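Local coordinates for amine oxidase domain-containing protein (Pyrococcus furiosus, PDB 3NRN) that binds AMP and is probably an oxidoreductase of the flavin-containing amine oxidase family, its actual reaction being unknown, at residues A[255-260]-A[367-372]. Numbering follows the deposited sequence.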
ATOM      1  N   ARG A 255     -19.361  21.808  -5.785  1.00 23.21           N
ATOM      2  CA  ARG A 255     -19.397  22.112  -4.358  1.00 24.03           C
ATOM      3  C   ARG A 255     -19.396  20.866  -3.455  1.00 27.30           C
ATOM      4  O   ARG A 255     -18.630  20.784  -2.495  1.00 25.29           O
ATOM      5  CB  ARG A 255     -20.640  22.960  -4.049  1.00 29.46           C
ATOM      6  CG  ARG A 255     -20.873  23.224  -2.561  1.00 38.13           C
ATOM      7  CD  ARG A 255     -22.322  23.612  -2.287  1.00 43.43           C
ATOM      8  NE  ARG A 255     -22.663  24.946  -2.780  1.00 53.75           N
ATOM      9  CZ  ARG A 255     -23.904  25.427  -2.828  1.00 54.40           C
ATOM     10  NH1 ARG A 255     -24.922  24.682  -2.417  1.00 53.09           N
ATOM     11  NH2 ARG A 255     -24.128  26.653  -3.276  1.00 50.05           N
ATOM     12  N   ASP A 256     -20.250  19.896  -3.753  1.00 18.33           N
ATOM     13  CA  ASP A 256     -20.310  18.705  -2.915  1.00 24.56           C
ATOM     14  C   ASP A 256     -19.056  17.847  -3.001  1.00 27.28           C
ATOM     15  O   ASP A 256     -18.741  17.116  -2.055  1.00 27.11           O
ATOM     16  CB  ASP A 256     -21.558  17.874  -3.243  1.00 23.54           C
ATOM     17  CG  ASP A 256     -21.486  17.216  -4.603  1.00 28.88           C
ATOM     18  OD1 ASP A 256     -20.854  17.795  -5.508  1.00 30.95           O
ATOM     19  OD2 ASP A 256     -22.076  16.126  -4.767  1.00 29.26           O
ATOM     20  N   TYR A 257     -18.332  17.934  -4.114  1.00 25.96           N
ATOM     21  CA  TYR A 257     -17.103  17.161  -4.252  1.00 24.06           C
ATOM     22  C   TYR A 257     -16.027  17.790  -3.361  1.00 22.15           C
ATOM     23  O   TYR A 257     -15.280  17.090  -2.671  1.00 24.84           O
ATOM     24  CB  TYR A 257     -16.611  17.133  -5.705  1.00 27.48           C
ATOM     25  CG  TYR A 257     -15.398  16.239  -5.869  1.00 22.36           C
ATOM     26  CD1 TYR A 257     -15.508  14.854  -5.714  1.00 25.13           C
ATOM     27  CD2 TYR A 257     -14.134  16.775  -6.107  1.00 25.64           C
ATOM     28  CE1 TYR A 257     -14.388  14.025  -5.787  1.00 25.54           C
ATOM     29  CE2 TYR A 257     -13.008  15.952  -6.181  1.00 24.48           C
ATOM     30  CZ  TYR A 257     -13.143  14.580  -6.017  1.00 26.55           C
ATOM     31  OH  TYR A 257     -12.028  13.768  -6.056  1.00 25.64           O
ATOM     32  N   LEU A 258     -15.949  19.117  -3.395  1.00 22.43           N
ATOM     33  CA  LEU A 258     -15.000  19.862  -2.569  1.00 27.97           C
ATOM     34  C   LEU A 258     -15.283  19.595  -1.090  1.00 30.69           C
ATOM     35  O   LEU A 258     -14.381  19.640  -0.253  1.00 26.95           O
ATOM     36  CB  LEU A 258     -15.129  21.364  -2.839  1.00 19.37           C
ATOM     37  CG  LEU A 258     -14.624  21.813  -4.211  1.00 16.76           C
ATOM     38  CD1 LEU A 258     -14.956  23.287  -4.451  1.00 13.92           C
ATOM     39  CD2 LEU A 258     -13.115  21.569  -4.265  1.00 20.18           C
ATOM     40  N   LYS A 259     -16.548  19.334  -0.776  1.00 23.28           N
ATOM     41  CA  LYS A 259     -16.960  19.051   0.592  1.00 33.17           C
ATOM     42  C   LYS A 259     -16.351  17.725   1.025  1.00 33.46           C
ATOM     43  O   LYS A 259     -15.800  17.605   2.119  1.00 34.68           O
ATOM     44  CB  LYS A 259     -18.489  18.963   0.678  1.00 38.86           C
ATOM     45  CG  LYS A 259     -19.014  18.722   2.089  1.00 38.61           C
ATOM     46  CD  LYS A 259     -20.535  18.625   2.115  1.00 42.21           C
ATOM     47  CE  LYS A 259     -21.055  18.450   3.535  1.00 48.81           C
ATOM     48  NZ  LYS A 259     -20.503  17.236   4.198  1.00 50.76           N
ATOM     49  N   GLN A 260     -16.461  16.730   0.149  1.00 31.54           N
ATOM     50  CA  GLN A 260     -15.923  15.405   0.414  1.00 31.38           C
ATOM     51  C   GLN A 260     -14.398  15.435   0.543  1.00 33.01           C
ATOM     52  O   GLN A 260     -13.829  14.788   1.426  1.00 30.06           O
ATOM     53  CB  GLN A 260     -16.332  14.448  -0.708  1.00 27.77           C
ATOM     54  CG  GLN A 260     -15.661  13.099  -0.629  1.00 35.36           C
ATOM     55  CD  GLN A 260     -16.073  12.173  -1.751  1.00 32.12           C
ATOM     56  OE1 GLN A 260     -17.189  11.658  -1.768  1.00 36.82           O
ATOM     57  NE2 GLN A 260     -15.172  11.960  -2.703  1.00 32.08           N
ATOM     58  N   ILE A 367     -18.190  10.419  -3.982  1.00 35.07           N
ATOM     59  CA  ILE A 367     -18.116  11.014  -5.303  1.00 28.44           C
ATOM     60  C   ILE A 367     -16.762  10.660  -5.913  1.00 27.40           C
ATOM     61  O   ILE A 367     -15.719  10.841  -5.282  1.00 27.26           O
ATOM     62  CB  ILE A 367     -18.297  12.533  -5.201  1.00 33.90           C
ATOM     63  CG1 ILE A 367     -19.514  12.830  -4.317  1.00 30.58           C
ATOM     64  CG2 ILE A 367     -18.507  13.128  -6.592  1.00 25.65           C
ATOM     65  CD1 ILE A 367     -19.690  14.288  -3.951  1.00 35.92           C
ATOM     66  N   GLU A 368     -16.770  10.134  -7.133  1.00 25.54           N
ATOM     67  CA  GLU A 368     -15.514   9.750  -7.768  1.00 32.87           C
ATOM     68  C   GLU A 368     -14.811  10.937  -8.421  1.00 30.59           C
ATOM     69  O   GLU A 368     -15.417  11.994  -8.620  1.00 23.32           O
ATOM     70  CB  GLU A 368     -15.758   8.644  -8.797  1.00 36.53           C
ATOM     71  CG  GLU A 368     -16.370   9.095 -10.108  1.00 48.29           C
ATOM     72  CD  GLU A 368     -16.651   7.919 -11.035  1.00 60.16           C
ATOM     73  OE1 GLU A 368     -16.766   8.130 -12.261  1.00 63.12           O
ATOM     74  OE2 GLU A 368     -16.765   6.780 -10.530  1.00 60.33           O
ATOM     75  N   TRP A 369     -13.526  10.771  -8.734  1.00 30.52           N
ATOM     76  CA  TRP A 369     -12.757  11.844  -9.367  1.00 21.20           C
ATOM     77  C   TRP A 369     -13.538  12.261 -10.607  1.00 15.51           C
ATOM     78  O   TRP A 369     -13.864  11.432 -11.441  1.00 20.99           O
ATOM     79  CB  TRP A 369     -11.360  11.348  -9.745  1.00 23.68           C
ATOM     80  CG  TRP A 369     -10.517  12.407 -10.387  1.00 25.43           C
ATOM     81  CD1 TRP A 369     -10.179  12.499 -11.706  1.00 20.89           C
ATOM     82  CD2 TRP A 369      -9.907  13.529  -9.736  1.00 23.50           C
ATOM     83  NE1 TRP A 369      -9.395  13.607 -11.918  1.00 20.37           N
ATOM     84  CE2 TRP A 369      -9.211  14.258 -10.726  1.00 22.27           C
ATOM     85  CE3 TRP A 369      -9.880  13.989  -8.416  1.00 19.99           C
ATOM     86  CZ2 TRP A 369      -8.491  15.421 -10.435  1.00 23.34           C
ATOM     87  CZ3 TRP A 369      -9.162  15.151  -8.124  1.00 18.47           C
ATOM     88  CH2 TRP A 369      -8.477  15.849  -9.131  1.00 24.14           C
ATOM     89  N   PRO A 370     -13.841  13.563 -10.741  1.00 20.71           N
ATOM     90  CA  PRO A 370     -14.607  14.121 -11.865  1.00 19.92           C
ATOM     91  C   PRO A 370     -13.939  14.459 -13.204  1.00 26.83           C
ATOM     92  O   PRO A 370     -14.632  14.563 -14.213  1.00 31.52           O
ATOM     93  CB  PRO A 370     -15.237  15.360 -11.243  1.00 19.08           C
ATOM     94  CG  PRO A 370     -14.105  15.876 -10.401  1.00 19.27           C
ATOM     95  CD  PRO A 370     -13.544  14.608  -9.743  1.00 12.06           C
ATOM     96  N   LEU A 371     -12.621  14.636 -13.232  1.00 22.89           N
ATOM     97  CA  LEU A 371     -11.946  15.013 -14.480  1.00 24.81           C
ATOM     98  C   LEU A 371     -11.409  13.844 -15.301  1.00 23.58           C
ATOM     99  O   LEU A 371     -11.200  12.755 -14.773  1.00 22.54           O
ATOM    100  CB  LEU A 371     -10.810  15.998 -14.165  1.00 23.75           C
ATOM    101  CG  LEU A 371     -11.294  17.234 -13.404  1.00 22.35           C
ATOM    102  CD1 LEU A 371     -10.127  18.146 -13.081  1.00 15.36           C
ATOM    103  CD2 LEU A 371     -12.324  17.967 -14.261  1.00 28.53           C
ATOM    104  N   ASN A 372     -11.176  14.086 -16.589  1.00 20.65           N
ATOM    105  CA  ASN A 372     -10.679  13.055 -17.495  1.00 25.17           C
ATOM    106  C   ASN A 372      -9.282  13.350 -18.051  1.00 25.84           C
ATOM    107  O   ASN A 372      -8.537  12.426 -18.382  1.00 32.84           O
ATOM    108  CB  ASN A 372     -11.645  12.878 -18.674  1.00 25.76           C
ATOM    109  CG  ASN A 372     -13.079  12.627 -18.233  1.00 31.48           C
ATOM    110  OD1 ASN A 372     -13.332  11.868 -17.298  1.00 30.65           O
ATOM    111  ND2 ASN A 372     -14.024  13.252 -18.919  1.00 33.09           N
TER
HETATM  112  O   HOH W   1     -12.790  10.891  -5.580  1.00 42.18           O
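Tyr257, in the first turn of helix 255-262, lies nearest Ile367 across the contact, their CA atoms 6.3 Å apart, as the irregular segment 367-372 runs past the helix toward strand 374-376, an edge strand of the Rossmann-type parallel sheet. The carboxamide of Gln260, reached by an extended chain, pairs with both backbone polar groups of Ile367. Ile367 N donates almost straight (172°) to OE1 of Gln260 at 2.7 Å, and Gln260 NE2 returns a bond of 2.9 Å to Ile367 O; each acceptor is met on a lone pair in its carbonyl plane. Because OE1 takes an N-H and NE2 gives one to a carbonyl, the flip of the amide is set. With an alanine here both bonds go, and the backbone at Ile367 would probably be freer to shift from the helix. The Tyr257 side chain, swung beside its carbonyl carbon (chi1 -175°), reaches obliquely from the helix to the loop. Ile367 CG2 touches the ring at CD1 (3.6 Å), while Pro370 CD sits over one face, a CH-pi contact 4.0 Å from the centroid. Tyr257 OH lies 3.2 Å from Trp369 CE3, at the indole edge; this indole also packs on Thr244 and Phe253, and NE1 hydrogen-bonds to Val374 O. One water joins the tyrosine to the loop, 3.0 Å from Tyr257 OH and donating to Ile367 O, which thus accepts from both the water and Gln260 NE2.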